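Local atomic coordinates of Polyphosphate:AMP phosphotransferase (PDB entry 3CZP), a protein that uses inorganic polyphosphate as phosphate donor to convert AMP to ADP, and less efficiently GMP to GDP, with magnesium as cofactor. Residues F42-I48 with G146-F152; E136-R140 with R202-Y207; V371-I376 with Y449-D455. All blocks are in the same frame, centred on the assembly; numbering follows the deposited sequence.

Interaction 1 (F42-I48 with G146-F152); sequences FPVIILI and GALLFKF
The rings of Phe150 and Phe152 take the branched side chains of the neighbouring strand at their edges. Their two strands, 44-50 and 148-155, are neighbours in the parallel sheet, of strand order 2-3-1-4-5, of the first PPK2 domain, a member of the P-loop NTPase clan. Phe152 holds Ile46 CG2 in its ring plane, with CD2 and CE2 both 3.9 Å from that methyl, and Ile48 CD1 comes in obliquely. Phe150 repeats the pattern two residues earlier: Val44 CG1 lies near the ring plane, 4.0 Å from Phe150 CE2, while Ile46 CG1 approaches obliquely. CG is anti to the carbonyl carbon in both (chi1 -66° and -65°), which sends the two rings off the strand in the same direction. Helix 218-238 packs over the aromatic face, where Leu229 touches Ile46 and Phe150.

Five hydrogen bonds join the strands in parallel register. Ile45 uses both its backbone groups here, its N bonding Leu148 O at 2.9 Å and its O accepting from Phe150 N at 2.8 Å. Val44 and Ile46 instead bond to Gly104, so the strand is paired along both sides.

On the other face Leu149 CD1 fits between Ile45 CG2 (3.8 Å) and Leu47 CG. Lys151 runs alongside Leu47 CD1, then bends at chi3 to take its ammonium to Thr203, Glu139 and Tyr111. At the start of the pair, Gly146 ends the preceding helix in a Schellman motif, and its carbonyl O lies 3.2 Å from Phe42 CB.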
loop_
_atom_site.group_PDB
_atom_site.type_symbol
_atom_site.label_atom_id
_atom_site.label_comp_id
_atom_site.label_asym_id
_atom_site.label_seq_id
_atom_site.Cartn_x
_atom_site.Cartn_y
_atom_site.Cartn_z
ATOM N N PHE A 42 -13.824 -3.068 -14.129
ATOM C CA PHE A 42 -14.486 -3.262 -12.898
ATOM C C PHE A 42 -13.875 -4.466 -12.173
ATOM O O PHE A 42 -13.279 -5.350 -12.793
ATOM C CB PHE A 42 -16.026 -3.442 -13.083
ATOM C CG PHE A 42 -16.404 -4.652 -13.910
ATOM C CD1 PHE A 42 -16.580 -5.892 -13.316
ATOM C CD2 PHE A 42 -16.603 -4.542 -15.290
ATOM C CE1 PHE A 42 -16.944 -7.052 -14.078
ATOM C CE2 PHE A 42 -16.944 -5.708 -16.054
ATOM C CZ PHE A 42 -17.087 -6.974 -15.424
ATOM N N PRO A 43 -13.987 -4.465 -10.869
ATOM C CA PRO A 43 -13.555 -5.559 -10.028
ATOM C C PRO A 43 -14.603 -6.613 -9.870
ATOM O O PRO A 43 -15.799 -6.323 -9.982
ATOM C CB PRO A 43 -13.357 -4.874 -8.681
ATOM C CG PRO A 43 -14.350 -3.862 -8.617
ATOM C CD PRO A 43 -14.439 -3.333 -10.054
ATOM N N VAL A 44 -14.158 -7.821 -9.534
ATOM C CA VAL A 44 -15.055 -8.862 -9.115
ATOM C C VAL A 44 -14.771 -9.259 -7.674
ATOM O O VAL A 44 -13.660 -9.503 -7.325
ATOM C CB VAL A 44 -14.953 -10.094 -10.029
ATOM C CG1 VAL A 44 -15.904 -11.227 -9.518
ATOM C CG2 VAL A 44 -15.328 -9.691 -11.390
ATOM N N ILE A 45 -15.812 -9.222 -6.832
ATOM C CA ILE A 45 -15.666 -9.614 -5.452
ATOM C C ILE A 45 -16.616 -10.752 -5.144
ATOM O O ILE A 45 -17.813 -10.666 -5.442
ATOM C CB ILE A 45 -15.957 -8.421 -4.471
ATOM C CG1 ILE A 45 -15.060 -7.255 -4.848
ATOM C CG2 ILE A 45 -15.873 -8.932 -2.919
ATOM C CD1 ILE A 45 -15.485 -5.871 -4.201
ATOM N N ILE A 46 -16.077 -11.787 -4.529
ATOM C CA ILE A 46 -16.824 -12.980 -4.167
ATOM C C ILE A 46 -16.699 -13.227 -2.663
ATOM O O ILE A 46 -15.629 -13.396 -2.165
ATOM C CB ILE A 46 -16.311 -14.246 -4.944
ATOM C CG1 ILE A 46 -16.309 -14.023 -6.488
ATOM C CG2 ILE A 46 -17.061 -15.481 -4.505
ATOM C CD1 ILE A 46 -15.488 -15.133 -7.296
ATOM N N LEU A 47 -17.832 -13.165 -1.962
ATOM C CA LEU A 47 -17.919 -13.503 -0.528
ATOM C C LEU A 47 -18.360 -14.943 -0.334
ATOM O O LEU A 47 -19.257 -15.439 -1.015
ATOM C CB LEU A 47 -18.844 -12.560 0.198
ATOM C CG LEU A 47 -18.731 -11.032 -0.055
ATOM C CD1 LEU A 47 -19.728 -10.269 0.874
ATOM C CD2 LEU A 47 -17.299 -10.524 0.003
ATOM N N ILE A 48 -17.706 -15.590 0.618
ATOM C CA ILE A 48 -17.840 -17.021 0.896
ATOM C C ILE A 48 -18.217 -17.127 2.347
ATOM O O ILE A 48 -17.469 -16.656 3.193
ATOM C CB ILE A 48 -16.495 -17.832 0.579
ATOM C CG1 ILE A 48 -16.095 -17.627 -0.889
ATOM C CG2 ILE A 48 -16.615 -19.288 0.982
ATOM C CD1 ILE A 48 -17.087 -18.188 -1.937
ATOM N N GLY A 146 -19.053 0.211 -9.523
ATOM C CA GLY A 146 -18.922 -0.668 -10.657
ATOM C C GLY A 146 -18.638 -2.099 -10.306
ATOM O O GLY A 146 -18.567 -2.943 -11.210
ATOM N N ALA A 147 -18.453 -2.402 -9.020
ATOM C CA ALA A 147 -18.115 -3.767 -8.648
ATOM C C ALA A 147 -19.198 -4.748 -9.050
ATOM O O ALA A 147 -20.406 -4.469 -8.914
ATOM C CB ALA A 147 -17.849 -3.912 -7.078
ATOM N N LEU A 148 -18.727 -5.939 -9.452
ATOM C CA LEU A 148 -19.531 -7.134 -9.555
ATOM C C LEU A 148 -19.334 -8.008 -8.315
ATOM O O LEU A 148 -18.291 -8.604 -8.110
ATOM C CB LEU A 148 -19.176 -7.905 -10.836
ATOM C CG LEU A 148 -19.959 -9.187 -11.129
ATOM C CD1 LEU A 148 -21.441 -8.900 -11.408
ATOM C CD2 LEU A 148 -19.272 -9.991 -12.280
ATOM N N LEU A 149 -20.397 -8.088 -7.516
ATOM C CA LEU A 149 -20.357 -8.626 -6.183
ATOM C C LEU A 149 -21.232 -9.856 -6.091
ATOM O O LEU A 149 -22.471 -9.807 -6.256
ATOM C CB LEU A 149 -20.858 -7.585 -5.184
ATOM C CG LEU A 149 -20.986 -8.099 -3.738
ATOM C CD1 LEU A 149 -19.634 -8.563 -3.179
ATOM C CD2 LEU A 149 -21.542 -7.032 -2.843
ATOM N N PHE A 150 -20.601 -10.979 -5.863
ATOM C CA PHE A 150 -21.294 -12.236 -5.619
ATOM C C PHE A 150 -21.242 -12.564 -4.125
ATOM O O PHE A 150 -20.180 -12.420 -3.508
ATOM C CB PHE A 150 -20.571 -13.364 -6.364
ATOM C CG PHE A 150 -20.627 -13.254 -7.858
ATOM C CD1 PHE A 150 -21.686 -13.855 -8.580
ATOM C CD2 PHE A 150 -19.594 -12.642 -8.569
ATOM C CE1 PHE A 150 -21.703 -13.799 -9.963
ATOM C CE2 PHE A 150 -19.644 -12.564 -9.937
ATOM C CZ PHE A 150 -20.693 -13.133 -10.632
ATOM N N LYS A 151 -22.341 -13.062 -3.540
ATOM C CA LYS A 151 -22.312 -13.590 -2.167
ATOM C C LYS A 151 -22.888 -15.039 -2.117
ATOM O O LYS A 151 -24.039 -15.279 -2.457
ATOM C CB LYS A 151 -23.075 -12.681 -1.213
ATOM C CG LYS A 151 -22.743 -11.207 -1.348
ATOM C CD LYS A 151 -23.424 -10.425 -0.317
ATOM C CE LYS A 151 -24.627 -9.674 -0.875
ATOM N NZ LYS A 151 -25.205 -9.094 0.240
ATOM N N PHE A 152 -22.087 -15.980 -1.638
ATOM C CA PHE A 152 -22.493 -17.350 -1.614
ATOM C C PHE A 152 -22.573 -17.802 -0.194
ATOM O O PHE A 152 -21.614 -17.659 0.591
ATOM C CB PHE A 152 -21.554 -18.267 -2.424
ATOM C CG PHE A 152 -21.545 -17.999 -3.875
ATOM C CD1 PHE A 152 -22.545 -18.476 -4.710
ATOM C CD2 PHE A 152 -20.491 -17.291 -4.447
ATOM C CE1 PHE A 152 -22.489 -18.213 -6.077
ATOM C CE2 PHE A 152 -20.418 -17.071 -5.817
ATOM C CZ PHE A 152 -21.403 -17.496 -6.613
#

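Interaction 2 (E136-R140 with R202-Y207); sequences ERFER and RTSRDY. With ACT (acetate ion), chain D; EDO (1,2-ethanediol), chain G.
Glu136 reaches across to Arg205 at the centre of a salt-bridge network that also includes Arg140. The network ties helix 125-144 to the loop that follows helix 186-203 in the first PPK2 domain. At the root of the side chain, Glu136 CB lies 4.4 Å from Thr203 CG2. A bend at chi2 (-76°) then swings the chain round, and Glu136 CG passes 3.5 Å from Arg205 NH2. At the tip OE2 does the work. Arg205 NE donates to Glu136 OE2 over 3.2 Å, meeting it on the anti side and somewhat out of the carboxylate plane; the N-H...O angle of 139° is far from straight, and the two flat groups are turned 42° apart. Arg140, one helical turn after Glu136, makes a shorter bond from its NH2 to Glu136 OE2, 2.9 Å long and nearly in line with the carboxylate C-O bond, with a weak addition from NE. Two arginines thus converge on one carboxylate oxygen, whose negative charge would be expected to offset their closeness and itself be stabilised by them.

Tyr207 fills in beside the network. Its OH sits 3.1 Å above the guanidinium plane of Arg140, and Arg140 NH2 lies in turn at the tyrosine ring's edge, the two planes being steeply inclined. The ring itself is sandwiched, Arg205 CB over one face and C1 of a bound ethanediol over the other. An acetate, probably from the crystallisation liquor like the diol, accepts a bond from Asp206 N.

Deeper in, Glu139 has Tyr111 and Trp110 among its outside partners. It also shares a water with the helix end: the water donates to Glu139 OE1 at 2.9 Å and to Thr203 O at 3.1 Å.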
loop_
_atom_site.group_PDB
_atom_site.type_symbol
_atom_site.label_atom_id
_atom_site.label_comp_id
_atom_site.label_asym_id
_atom_site.label_seq_id
_atom_site.Cartn_x
_atom_site.Cartn_y
_atom_site.Cartn_z
ATOM N N GLU A 136 -25.006 -3.318 4.012
ATOM C CA GLU A 136 -25.863 -3.004 2.891
ATOM C C GLU A 136 -25.332 -1.731 2.241
ATOM O O GLU A 136 -25.156 -1.679 1.042
ATOM C CB GLU A 136 -27.335 -2.932 3.324
ATOM C CG GLU A 136 -28.390 -2.855 2.248
ATOM C CD GLU A 136 -28.520 -1.486 1.585
ATOM O OE1 GLU A 136 -28.148 -0.432 2.146
ATOM O OE2 GLU A 136 -29.005 -1.491 0.443
ATOM N N ARG A 137 -25.037 -0.703 3.028
ATOM C CA ARG A 137 -24.559 0.578 2.484
ATOM C C ARG A 137 -23.152 0.453 1.790
ATOM O O ARG A 137 -22.900 1.109 0.795
ATOM C CB ARG A 137 -24.583 1.672 3.572
ATOM C CG ARG A 137 -26.015 2.094 3.985
ATOM C CD ARG A 137 -26.055 3.265 4.995
ATOM N NE ARG A 137 -24.958 3.232 6.000
ATOM C CZ ARG A 137 -25.005 2.712 7.238
ATOM N NH1 ARG A 137 -26.086 2.161 7.722
ATOM N NH2 ARG A 137 -23.927 2.760 8.002
ATOM N N PHE A 138 -22.253 -0.286 2.402
ATOM C CA PHE A 138 -20.906 -0.524 1.874
ATOM C C PHE A 138 -21.053 -1.241 0.520
ATOM O O PHE A 138 -20.599 -0.737 -0.500
ATOM C CB PHE A 138 -20.120 -1.315 2.901
ATOM C CG PHE A 138 -18.737 -1.698 2.480
ATOM C CD1 PHE A 138 -17.803 -0.781 2.189
ATOM C CD2 PHE A 138 -18.388 -3.040 2.375
ATOM C CE1 PHE A 138 -16.544 -1.157 1.780
ATOM C CE2 PHE A 138 -17.131 -3.399 2.011
ATOM C CZ PHE A 138 -16.205 -2.452 1.713
ATOM N N GLU A 139 -21.767 -2.363 0.504
ATOM C CA GLU A 139 -21.970 -3.091 -0.762
ATOM C C GLU A 139 -22.623 -2.257 -1.833
ATOM O O GLU A 139 -22.232 -2.347 -2.989
ATOM C CB GLU A 139 -22.739 -4.353 -0.582
ATOM C CG GLU A 139 -21.953 -5.276 0.337
ATOM C CD GLU A 139 -22.594 -6.542 0.617
ATOM O OE1 GLU A 139 -23.680 -6.806 0.049
ATOM O OE2 GLU A 139 -21.995 -7.297 1.473
ATOM N N ARG A 140 -23.583 -1.437 -1.436
ATOM C CA ARG A 140 -24.279 -0.589 -2.436
ATOM C C ARG A 140 -23.330 0.374 -3.138
ATOM O O ARG A 140 -23.451 0.624 -4.356
ATOM C CB ARG A 140 -25.441 0.148 -1.795
ATOM C CG ARG A 140 -26.327 0.902 -2.762
ATOM C CD ARG A 140 -27.352 1.780 -2.080
ATOM N NE ARG A 140 -28.426 0.919 -1.604
ATOM C CZ ARG A 140 -29.487 0.537 -2.329
ATOM N NH1 ARG A 140 -29.698 0.996 -3.573
ATOM N NH2 ARG A 140 -30.354 -0.303 -1.793
ATOM N N ARG A 202 -31.942 -9.043 4.631
ATOM C CA ARG A 202 -31.694 -7.615 4.622
ATOM C C ARG A 202 -30.628 -7.152 3.612
ATOM O O ARG A 202 -30.592 -5.990 3.219
ATOM C CB ARG A 202 -31.338 -7.155 6.052
ATOM C CG ARG A 202 -32.444 -7.449 7.025
ATOM C CD ARG A 202 -32.284 -6.801 8.351
ATOM N NE ARG A 202 -33.348 -7.193 9.277
ATOM C CZ ARG A 202 -33.446 -6.760 10.522
ATOM N NH1 ARG A 202 -34.455 -7.189 11.284
ATOM N NH2 ARG A 202 -32.559 -5.906 11.014
ATOM N N THR A 203 -29.757 -8.061 3.208
ATOM C CA THR A 203 -28.609 -7.711 2.379
ATOM C C THR A 203 -28.627 -8.375 1.023
ATOM O O THR A 203 -27.678 -8.211 0.238
ATOM C CB THR A 203 -27.294 -8.027 3.105
ATOM O OG1 THR A 203 -27.241 -9.426 3.354
ATOM C CG2 THR A 203 -27.191 -7.191 4.416
ATOM N N SER A 204 -29.667 -9.122 0.734
ATOM C CA SER A 204 -29.844 -9.648 -0.606
ATOM C C SER A 204 -30.555 -8.591 -1.450
ATOM O O SER A 204 -31.675 -8.280 -1.212
ATOM C CB SER A 204 -30.637 -10.953 -0.604
ATOM O OG SER A 204 -30.350 -11.639 -1.836
ATOM N N ARG A 205 -29.879 -8.064 -2.448
ATOM C CA ARG A 205 -30.375 -6.979 -3.289
ATOM C C ARG A 205 -30.291 -7.425 -4.724
ATOM O O ARG A 205 -29.560 -8.385 -5.057
ATOM C CB ARG A 205 -29.514 -5.723 -3.116
ATOM C CG ARG A 205 -29.615 -5.108 -1.787
ATOM C CD ARG A 205 -30.907 -4.356 -1.722
ATOM N NE ARG A 205 -31.095 -3.705 -0.441
ATOM C CZ ARG A 205 -31.607 -4.280 0.630
ATOM N NH1 ARG A 205 -32.020 -5.522 0.574
ATOM N NH2 ARG A 205 -31.757 -3.572 1.733
ATOM N N ASP A 206 -31.030 -6.746 -5.576
ATOM C CA ASP A 206 -31.064 -7.096 -7.001
ATOM C C ASP A 206 -29.664 -6.945 -7.659
ATOM O O ASP A 206 -29.270 -7.737 -8.547
ATOM C CB ASP A 206 -32.092 -6.224 -7.721
ATOM C CG ASP A 206 -33.547 -6.640 -7.422
ATOM O OD1 ASP A 206 -33.794 -7.689 -6.720
ATOM O OD2 ASP A 206 -34.437 -5.879 -7.886
ATOM N N TYR A 207 -28.915 -5.944 -7.221
ATOM C CA TYR A 207 -27.540 -5.698 -7.741
ATOM C C TYR A 207 -26.461 -6.494 -7.015
ATOM O O TYR A 207 -25.322 -6.458 -7.406
ATOM C CB TYR A 207 -27.217 -4.200 -7.650
ATOM C CG TYR A 207 -27.408 -3.665 -6.262
ATOM C CD1 TYR A 207 -26.447 -3.859 -5.297
ATOM C CD2 TYR A 207 -28.592 -3.053 -5.893
ATOM C CE1 TYR A 207 -26.620 -3.447 -4.039
ATOM C CE2 TYR A 207 -28.757 -2.600 -4.615
ATOM C CZ TYR A 207 -27.762 -2.779 -3.717
ATOM O OH TYR A 207 -27.943 -2.369 -2.465
HETATM C C ACT D . -32.760 -3.365 -4.724
HETATM O O ACT D . -33.160 -4.544 -4.496
HETATM O OXT ACT D . -32.849 -2.544 -3.774
HETATM C CH3 ACT D . -32.199 -2.928 -6.050
HETATM C C1 EDO G . -26.382 -0.358 -7.019
HETATM O O1 EDO G . -26.031 -0.430 -8.418
HETATM C C2 EDO G . -27.765 0.300 -6.832
HETATM O O2 EDO G . -27.737 1.506 -6.036
HETATM O O HOH W 1 -26.274 -5.471 0.088
#

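Interaction 3 (V371-I376 with Y449-D455); sequences VLVERI and YVDAVGD
Ile376 and Tyr449 cross obliquely, the isoleucine pointing CD1 at one face of the tyrosine ring, though it is modelled too close for the details to be trusted. Val373 instead lies side by side with the tyrosine, its CB 3.7 Å from Tyr449 OH. Leu372 meets Val453 at a slant, CD2 to CG2 at 3.7 Å, and Trp410 of strand 404-412 touches both of these residues.

Between these pairs, helix 370-377 and helix 446-460 of the second PPK2 domain make a single knob-into-hole contact, in which Ala452 sits among Val371, Leu372, Arg375 and Ile376, with its CB 3.8 Å from Val371 O. The local axes come within 9.5 Å of each other at an angle of 134°, and Leu372 and Ala452 have the nearest CA atoms, 6.0 Å apart.

Arg375 stretches past the knob. With CG anti to the backbone N (chi1 165°) and the chain extended to NE, its guanidinium is laid flat over Ala452, whose CA is centred above one face. Asp455 lies at the edge of the group, and the two side chains cross at about a right angle. Trp385 adds a cation-pi contact to Arg375, while Asn258 holds Asp455 OD1. The arginine grips a single oxygen end-on with two nitrogens: NH1 reaches the anti lone pair of Asp455 OD2 at 2.9 Å, and NH2 meets the same atom at 3.1 Å.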
loop_
_atom_site.group_PDB
_atom_site.type_symbol
_atom_site.label_atom_id
_atom_site.label_comp_id
_atom_site.label_asym_id
_atom_site.label_seq_id
_atom_site.Cartn_x
_atom_site.Cartn_y
_atom_site.Cartn_z
ATOM N N VAL A 371 -17.950 16.370 -4.563
ATOM C CA VAL A 371 -19.127 17.262 -4.534
ATOM C C VAL A 371 -18.766 18.745 -4.694
ATOM O O VAL A 371 -19.626 19.614 -4.617
ATOM C CB VAL A 371 -19.950 17.074 -3.255
ATOM C CG1 VAL A 371 -20.370 15.600 -3.146
ATOM C CG2 VAL A 371 -19.158 17.593 -2.034
ATOM N N LEU A 372 -17.487 19.009 -4.956
ATOM C CA LEU A 372 -17.015 20.350 -5.273
ATOM C C LEU A 372 -16.466 20.335 -6.684
ATOM O O LEU A 372 -17.240 20.345 -7.631
ATOM C CB LEU A 372 -16.007 20.817 -4.220
ATOM C CG LEU A 372 -16.539 21.034 -2.783
ATOM C CD1 LEU A 372 -15.314 21.294 -1.878
ATOM C CD2 LEU A 372 -17.624 22.168 -2.649
ATOM N N VAL A 373 -15.150 20.279 -6.869
ATOM C CA VAL A 373 -14.581 20.316 -8.243
ATOM C C VAL A 373 -15.088 19.272 -9.273
ATOM O O VAL A 373 -15.230 19.595 -10.440
ATOM C CB VAL A 373 -13.016 20.315 -8.211
ATOM C CG1 VAL A 373 -12.447 19.047 -7.513
ATOM C CG2 VAL A 373 -12.448 20.520 -9.618
ATOM N N GLU A 374 -15.351 18.027 -8.868
ATOM C CA GLU A 374 -15.858 17.037 -9.815
ATOM C C GLU A 374 -17.257 17.390 -10.312
ATOM O O GLU A 374 -17.538 17.227 -11.482
ATOM C CB GLU A 374 -15.878 15.634 -9.207
ATOM C CG GLU A 374 -14.497 15.105 -8.844
ATOM C CD GLU A 374 -14.468 13.611 -8.440
ATOM O OE1 GLU A 374 -15.477 12.889 -8.506
ATOM O OE2 GLU A 374 -13.386 13.163 -8.066
ATOM N N ARG A 375 -18.128 17.812 -9.396
ATOM C CA ARG A 375 -19.483 18.222 -9.709
ATOM C C ARG A 375 -19.461 19.342 -10.742
ATOM O O ARG A 375 -20.078 19.260 -11.808
ATOM C CB ARG A 375 -20.179 18.718 -8.422
ATOM C CG ARG A 375 -21.463 19.510 -8.675
ATOM C CD ARG A 375 -22.235 19.778 -7.342
ATOM N NE ARG A 375 -23.171 20.926 -7.450
ATOM C CZ ARG A 375 -24.164 21.190 -6.585
ATOM N NH1 ARG A 375 -24.411 20.385 -5.560
ATOM N NH2 ARG A 375 -24.950 22.248 -6.762
ATOM N N ILE A 376 -18.701 20.369 -10.416
ATOM C CA ILE A 376 -18.536 21.562 -11.243
ATOM C C ILE A 376 -17.875 21.333 -12.588
ATOM O O ILE A 376 -18.352 21.858 -13.574
ATOM C CB ILE A 376 -17.810 22.669 -10.447
ATOM C CG1 ILE A 376 -18.792 23.207 -9.413
ATOM C CG2 ILE A 376 -17.324 23.861 -11.380
ATOM C CD1 ILE A 376 -18.166 23.964 -8.341
ATOM N N TYR A 449 -19.481 27.341 -7.111
ATOM C CA TYR A 449 -18.920 26.859 -5.833
ATOM C C TYR A 449 -19.798 27.271 -4.668
ATOM O O TYR A 449 -19.902 26.530 -3.701
ATOM C CB TYR A 449 -17.454 27.259 -5.637
ATOM C CG TYR A 449 -16.506 26.374 -6.433
ATOM C CD1 TYR A 449 -16.207 26.655 -7.782
ATOM C CD2 TYR A 449 -15.940 25.233 -5.852
ATOM C CE1 TYR A 449 -15.342 25.824 -8.528
ATOM C CE2 TYR A 449 -15.095 24.402 -6.579
ATOM C CZ TYR A 449 -14.792 24.685 -7.900
ATOM O OH TYR A 449 -13.955 23.826 -8.591
ATOM N N VAL A 450 -20.461 28.414 -4.759
ATOM C CA VAL A 450 -21.343 28.864 -3.678
ATOM C C VAL A 450 -22.498 27.867 -3.538
ATOM O O VAL A 450 -22.766 27.338 -2.434
ATOM C CB VAL A 450 -21.871 30.318 -3.899
ATOM C CG1 VAL A 450 -22.816 30.726 -2.773
ATOM C CG2 VAL A 450 -20.716 31.317 -3.973
ATOM N N ASP A 451 -23.123 27.540 -4.671
ATOM C CA ASP A 451 -24.231 26.578 -4.666
ATOM C C ASP A 451 -23.776 25.226 -4.147
ATOM O O ASP A 451 -24.470 24.608 -3.355
ATOM C CB ASP A 451 -24.833 26.386 -6.053
ATOM C CG ASP A 451 -25.669 27.540 -6.479
ATOM O OD1 ASP A 451 -26.154 28.326 -5.621
ATOM O OD2 ASP A 451 -25.838 27.666 -7.704
ATOM N N ALA A 452 -22.605 24.794 -4.586
ATOM C CA ALA A 452 -22.039 23.502 -4.190
ATOM C C ALA A 452 -21.565 23.406 -2.730
ATOM O O ALA A 452 -21.740 22.363 -2.043
ATOM C CB ALA A 452 -20.896 23.138 -5.171
ATOM N N VAL A 453 -20.940 24.470 -2.242
ATOM C CA VAL A 453 -20.534 24.536 -0.815
ATOM C C VAL A 453 -21.778 24.561 0.066
ATOM O O VAL A 453 -21.846 23.845 1.061
ATOM C CB VAL A 453 -19.601 25.755 -0.528
ATOM C CG1 VAL A 453 -19.279 25.918 0.970
ATOM C CG2 VAL A 453 -18.329 25.564 -1.334
ATOM N N GLY A 454 -22.788 25.313 -0.342
ATOM C CA GLY A 454 -24.065 25.315 0.343
ATOM C C GLY A 454 -24.707 23.957 0.494
ATOM O O GLY A 454 -25.165 23.596 1.575
ATOM N N ASP A 455 -24.764 23.200 -0.598
ATOM C CA ASP A 455 -25.321 21.860 -0.574
ATOM C C ASP A 455 -24.525 20.925 0.267
ATOM O O ASP A 455 -25.101 20.116 1.005
ATOM C CB ASP A 455 -25.414 21.279 -1.978
ATOM C CG ASP A 455 -26.404 21.995 -2.817
ATOM O OD1 ASP A 455 -27.253 22.730 -2.251
ATOM O OD2 ASP A 455 -26.373 21.808 -4.043
HETATM O O HOH W 2 -21.724 20.022 -2.949
#

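In the fold
The three contacts differ in burial and in chemistry. Interaction 1 is core: backbone bonds in a regular sheet, with almost wholly apolar side chains. Interaction 2, partly buried and at its outer side exposed, relies on charges and a water. The two belong to the same domain and touch, the lysine of interaction 1 connecting to both segments of interaction 2; helix 125-144 and strand 148-155 also follow each other in the chain. Interaction 3, whose centre is about 32 Å from that of interaction 1, lies in the second PPK2 domain. Also partly buried, it joins helix to helix, combining apolar packing with one ion pair.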